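RNA 2',3'-cyclic phosphodiesterase (Deinococcus radiodurans, PDB 5H7E) belongs to the LigT-like phosphoesterases of the 2H clan, compact proteins built of two similar lobes around a central cleft. Local coordinates at residues S4-F9 / L156-L161; D39-T44 / A126-A131. All coordinates share one frame; numbering follows the deposited sequence.

Overall arrangement
The four segments come along the chain in the order 4-9, 39-44, 126-131 and 156-161, so interaction 2 is nested inside the loop that interaction 1 closes. Both belong to one curled antiparallel sheet. Strand 6-13 has strand 148-160 as one neighbour, the pairing of interaction 1, and strand 42-48 as another, which carries half of interaction 2. The centres of the contacts lie about 16 Å apart, yet they touch: Phe9 CE2 is 3.5 Å from His42 NE2. Interaction 1 thus joins an early strand to a late one, while interaction 2 brings together equivalent strands of the two lobes at the central, sulfate-holding cleft.

Interaction 1 of 2, residues S4-F9 / L156-L161; sequences STYRLF and LYRSIL
Arg158 lays its guanidinium flat on the ring of Tyr6 where strand 148-160 runs antiparallel to strand 6-13. With chi1 at 179°, CG stands anti to the backbone N and the extended chain runs along the neighbouring strand. Its CB packs against Leu8 CD2 at 3.6 Å, CG passes Arg7 O, and CD reaches the rim of one face of the Tyr6 ring. Beyond it, NE donates in the guanidinium plane to water 1 at 3.0 Å. CZ lies near Tyr6 CD1 and CE1, and Arg158 NH1 comes within 3.4 Å of Tyr6 CE1. The two planes are 23° apart, and Ile160 CD1 lies over the opposite face of the guanidinium, toward its rim.

The same water accepts from Arg7 N and donates to Ser159 O, linking the strands, while Ser159 N bonds directly to Arg7 O at 2.8 Å. Further along, Phe9 and Tyr157 form a regular hydrogen-bonded pair, with Tyr157 N 2.8 Å from Phe9 O and Phe9 N 2.9 Å from Tyr157 O.

Their side chains share a face of the sheet. Tyr157 CB sits over the Phe9 ring in a CH-pi contact, 3.6 Å from the ring centroid. The ring planes differ by only 18°, but the centroids are 5.0 Å apart, so little of one ring lies over the other. Ser159 CB approaches the edge of the Phe9 ring, and Tyr168 meets that ring edge-to-face. On the other face of the sheet Leu8 reaches Val56 and Leu59 of helix 56-67.

The chemistry implies a contact zipped by backbone bonds at its Phe9 end and held at its Tyr6 end by a water and a cation-pi stack, where the tyrosine's pi electrons probably help to accommodate the arginine's charge.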
# COMPACT_ATOMS: atom_id res chain seq x y z
N SER A 4 18.32 3.67 -16.71
CA SER A 4 16.91 3.56 -16.35
C SER A 4 16.75 3.01 -14.94
O SER A 4 17.61 2.29 -14.40
CB SER A 4 16.15 2.68 -17.34
OG SER A 4 16.64 1.36 -17.31
N THR A 5 15.67 3.41 -14.31
CA THR A 5 15.34 3.00 -12.96
C THR A 5 13.92 2.45 -12.98
O THR A 5 13.17 2.69 -13.92
CB THR A 5 15.41 4.15 -11.95
OG1 THR A 5 14.59 5.23 -12.43
CG2 THR A 5 16.87 4.66 -11.78
N TYR A 6 13.56 1.77 -11.90
CA TYR A 6 12.22 1.24 -11.67
C TYR A 6 11.52 2.03 -10.58
O TYR A 6 12.13 2.42 -9.59
CB TYR A 6 12.28 -0.22 -11.21
CG TYR A 6 12.84 -1.21 -12.22
CD1 TYR A 6 12.84 -0.94 -13.57
CD2 TYR A 6 13.34 -2.44 -11.79
CE1 TYR A 6 13.32 -1.86 -14.46
CE2 TYR A 6 13.83 -3.37 -12.70
CZ TYR A 6 13.81 -3.08 -14.02
OH TYR A 6 14.30 -4.01 -14.92
N ARG A 7 10.18 2.15 -10.68
CA ARG A 7 9.35 2.64 -9.58
C ARG A 7 8.82 1.42 -8.86
O ARG A 7 8.08 0.63 -9.46
CB ARG A 7 8.16 3.48 -10.05
CG ARG A 7 8.51 4.67 -10.89
CD ARG A 7 7.26 5.46 -11.28
NE ARG A 7 7.63 6.65 -12.03
CZ ARG A 7 6.87 7.73 -12.12
NH1 ARG A 7 5.69 7.76 -11.50
NH2 ARG A 7 7.28 8.79 -12.82
N LEU A 8 9.24 1.25 -7.60
CA LEU A 8 8.89 0.04 -6.88
C LEU A 8 8.16 0.43 -5.61
O LEU A 8 8.27 1.55 -5.12
CB LEU A 8 10.10 -0.80 -6.48
CG LEU A 8 10.99 -1.20 -7.66
CD1 LEU A 8 12.20 -1.99 -7.11
CD2 LEU A 8 10.25 -2.06 -8.68
N PHE A 9 7.38 -0.52 -5.08
CA PHE A 9 6.84 -0.27 -3.74
C PHE A 9 6.55 -1.60 -3.08
O PHE A 9 6.33 -2.60 -3.75
CB PHE A 9 5.57 0.63 -3.76
CG PHE A 9 4.43 0.10 -4.58
CD1 PHE A 9 4.39 0.30 -5.96
CD2 PHE A 9 3.36 -0.55 -3.94
CE1 PHE A 9 3.31 -0.16 -6.72
CE2 PHE A 9 2.28 -1.00 -4.68
CZ PHE A 9 2.23 -0.82 -6.05
N LEU A 156 6.56 -7.11 -3.33
CA LEU A 156 7.30 -6.03 -3.96
C LEU A 156 6.73 -5.83 -5.37
O LEU A 156 6.77 -6.76 -6.17
CB LEU A 156 8.80 -6.34 -3.99
CG LEU A 156 9.70 -5.34 -4.74
CD1 LEU A 156 9.75 -4.02 -3.99
CD2 LEU A 156 11.18 -5.88 -4.92
N TYR A 157 6.16 -4.66 -5.63
CA TYR A 157 5.53 -4.32 -6.90
C TYR A 157 6.41 -3.39 -7.69
O TYR A 157 7.15 -2.57 -7.13
CB TYR A 157 4.20 -3.58 -6.64
CG TYR A 157 3.10 -4.41 -6.07
CD1 TYR A 157 2.30 -5.20 -6.92
CD2 TYR A 157 2.84 -4.42 -4.71
CE1 TYR A 157 1.24 -5.94 -6.39
CE2 TYR A 157 1.80 -5.18 -4.17
CZ TYR A 157 1.01 -5.92 -5.03
OH TYR A 157 -0.01 -6.67 -4.48
N ARG A 158 6.27 -3.44 -9.02
CA ARG A 158 6.78 -2.39 -9.88
C ARG A 158 5.59 -1.66 -10.47
O ARG A 158 4.62 -2.29 -10.91
CB ARG A 158 7.62 -2.97 -10.98
CG ARG A 158 8.16 -1.93 -11.93
CD ARG A 158 9.02 -2.57 -12.95
NE ARG A 158 9.34 -1.60 -13.98
CZ ARG A 158 9.92 -1.92 -15.14
NH1 ARG A 158 10.27 -3.18 -15.37
NH2 ARG A 158 10.16 -0.98 -16.03
N SER A 159 5.68 -0.34 -10.54
CA SER A 159 4.65 0.49 -11.16
C SER A 159 5.07 0.91 -12.56
O SER A 159 6.18 1.39 -12.78
CB SER A 159 4.37 1.70 -10.28
OG SER A 159 3.45 2.57 -10.93
N ILE A 160 4.17 0.72 -13.52
CA ILE A 160 4.41 1.13 -14.90
C ILE A 160 3.28 2.04 -15.33
O ILE A 160 2.11 1.77 -15.04
CB ILE A 160 4.58 -0.08 -15.83
CG1 ILE A 160 5.94 -0.74 -15.54
CG2 ILE A 160 4.49 0.36 -17.32
CD1 ILE A 160 6.01 -2.21 -15.86
N LEU A 161 3.62 3.17 -15.96
CA LEU A 161 2.62 4.19 -16.24
C LEU A 161 1.91 3.88 -17.55
O LEU A 161 2.54 3.51 -18.54
CB LEU A 161 3.27 5.58 -16.30
CG LEU A 161 3.81 6.20 -14.98
CD1 LEU A 161 3.86 7.73 -15.10
CD2 LEU A 161 3.05 5.78 -13.69
O HOH W 1 8.80 1.27 -13.15

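Interaction 2 of 2, residues D39-T44 / A126-A131. With SO4 (sulfate ion), chain D.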
# COMPACT_ATOMS: atom_id res chain seq x y z
N ASP A 39 -8.26 -3.89 -8.61
CA ASP A 39 -6.96 -4.50 -8.87
C ASP A 39 -5.81 -3.65 -8.39
O ASP A 39 -4.70 -4.17 -8.20
CB ASP A 39 -6.77 -4.78 -10.37
CG ASP A 39 -6.47 -3.47 -11.20
OD1 ASP A 39 -5.33 -2.95 -11.26
OD2 ASP A 39 -7.40 -2.97 -11.83
N GLN A 40 -6.02 -2.33 -8.22
CA GLN A 40 -5.01 -1.37 -7.79
C GLN A 40 -4.97 -1.18 -6.25
O GLN A 40 -4.14 -0.42 -5.75
CB GLN A 40 -5.28 0.02 -8.42
CG GLN A 40 -5.18 0.20 -9.95
CD GLN A 40 -5.57 1.65 -10.40
OE1 GLN A 40 -6.66 2.21 -10.06
NE2 GLN A 40 -4.67 2.26 -11.16
N MET A 41 -5.88 -1.78 -5.50
CA MET A 41 -5.97 -1.52 -4.06
C MET A 41 -4.90 -2.31 -3.30
O MET A 41 -4.71 -3.51 -3.51
CB MET A 41 -7.34 -1.94 -3.53
CG MET A 41 -8.47 -1.00 -4.00
SD MET A 41 -10.07 -1.63 -3.45
CE MET A 41 -11.16 -0.37 -4.15
N HIS A 42 -4.17 -1.62 -2.44
CA HIS A 42 -3.11 -2.27 -1.70
C HIS A 42 -2.81 -1.39 -0.49
O HIS A 42 -3.22 -0.22 -0.40
CB HIS A 42 -1.84 -2.48 -2.54
CG HIS A 42 -1.40 -1.24 -3.19
ND1 HIS A 42 -1.59 -1.02 -4.55
CD2 HIS A 42 -0.74 -0.17 -2.72
CE1 HIS A 42 -1.12 0.18 -4.84
NE2 HIS A 42 -0.64 0.73 -3.75
N VAL A 43 -2.09 -1.99 0.48
CA VAL A 43 -1.62 -1.26 1.67
C VAL A 43 -0.13 -1.00 1.50
O VAL A 43 0.67 -1.93 1.63
CB VAL A 43 -1.85 -2.07 2.95
CG1 VAL A 43 -1.36 -1.25 4.17
CG2 VAL A 43 -3.33 -2.47 3.17
N THR A 44 0.25 0.23 1.12
CA THR A 44 1.66 0.52 0.83
C THR A 44 2.45 0.64 2.11
O THR A 44 2.01 1.31 3.06
CB THR A 44 1.75 1.82 0.06
OG1 THR A 44 0.99 1.68 -1.13
CG2 THR A 44 3.25 2.13 -0.35
N ALA A 126 -1.16 3.36 7.94
CA ALA A 126 -1.59 2.28 7.06
C ALA A 126 -3.00 2.53 6.55
O ALA A 126 -3.92 2.82 7.33
CB ALA A 126 -1.57 0.96 7.82
N HIS A 127 -3.18 2.40 5.24
CA HIS A 127 -4.49 2.66 4.65
C HIS A 127 -4.56 1.98 3.30
O HIS A 127 -3.53 1.60 2.71
CB HIS A 127 -4.73 4.16 4.44
CG HIS A 127 -3.77 4.78 3.47
ND1 HIS A 127 -2.47 5.12 3.83
CD2 HIS A 127 -3.90 5.13 2.16
CE1 HIS A 127 -1.86 5.66 2.78
NE2 HIS A 127 -2.70 5.68 1.76
N ILE A 128 -5.80 1.87 2.80
CA ILE A 128 -6.06 1.53 1.39
C ILE A 128 -6.69 2.77 0.78
O ILE A 128 -7.79 3.18 1.20
CB ILE A 128 -6.99 0.33 1.25
CG1 ILE A 128 -6.38 -0.89 1.93
CG2 ILE A 128 -7.33 0.09 -0.23
CD1 ILE A 128 -7.45 -2.03 2.14
N THR A 129 -6.05 3.34 -0.24
CA THR A 129 -6.66 4.47 -0.95
C THR A 129 -7.84 4.00 -1.80
O THR A 129 -7.76 3.00 -2.54
CB THR A 129 -5.60 5.14 -1.82
OG1 THR A 129 -4.60 5.65 -0.93
CG2 THR A 129 -6.18 6.23 -2.73
N LEU A 130 -8.92 4.75 -1.70
CA LEU A 130 -10.15 4.42 -2.41
C LEU A 130 -10.42 5.36 -3.57
O LEU A 130 -11.10 4.98 -4.55
CB LEU A 130 -11.33 4.52 -1.44
CG LEU A 130 -11.17 3.56 -0.24
CD1 LEU A 130 -12.34 3.83 0.69
CD2 LEU A 130 -11.14 2.05 -0.74
N ALA A 131 -9.96 6.61 -3.48
CA ALA A 131 -10.30 7.57 -4.53
C ALA A 131 -9.31 8.70 -4.44
O ALA A 131 -8.73 8.95 -3.39
CB ALA A 131 -11.73 8.10 -4.39
S SO4 D . -1.05 5.08 -1.65
O1 SO4 D . -0.25 5.61 -2.73
O2 SO4 D . -1.73 6.22 -1.01
O3 SO4 D . -1.94 4.12 -2.28
O4 SO4 D . -0.27 4.44 -0.67
O HOH W 2 -5.28 1.54 -2.99
O HOH W 3 -3.42 2.38 -1.10
O HOH W 4 -1.46 2.56 1.21
O HOH W 5 -0.37 2.64 3.80
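The paired His-x-Thr motifs that give the 2H clan its name face each other here, His42-Val43-Thr44 on one strand and His127-Ile128-Thr129 on the other, with a sulfate ion between them. His127 NE2 donates to sulfate O2 at 3.0 Å with an N-H...O angle of 162°, and Thr129 OG1 gives a second bond to the same oxygen at 2.9 Å. Thr44 OG1 lies 3.1 Å from sulfate O4, while His42 NE2 is bonded to a glycerol. On the far side of the His127 ring, ND1 is hydrogen-bonded to Lys125 O, so that bonds at both nitrogens help to set the ring's rotation. A chi1 of 63° puts this ring where its edge meets sulfate O2.

No direct hydrogen bond joins the two backbones; waters fill the seam. Water 3 accepts from Thr129 N and has His42 O and sulfate O3 nearby. Its counterpart, water 4, accepts from Thr44 N at 2.9 Å, has His127 O and sulfate O4 within reach, and sits over the centre of the His127 ring.

Behind the motifs the middle residues meet: Val43 CG2 packs at 3.7 Å on Ile128 CG1, and Met41 CB at 3.9 Å on Ile128 CG2. Helix 16-26 covers this apolar layer through Thr19, Leu22 and Gln26.

The sulfate, probably from the crystallisation liquor, marks a place where an anion can sit. Near-equivalent strands related by an approximate twofold, with their histidines and threonines facing a common space, are typical of the central cleft of 2H phosphoesterases.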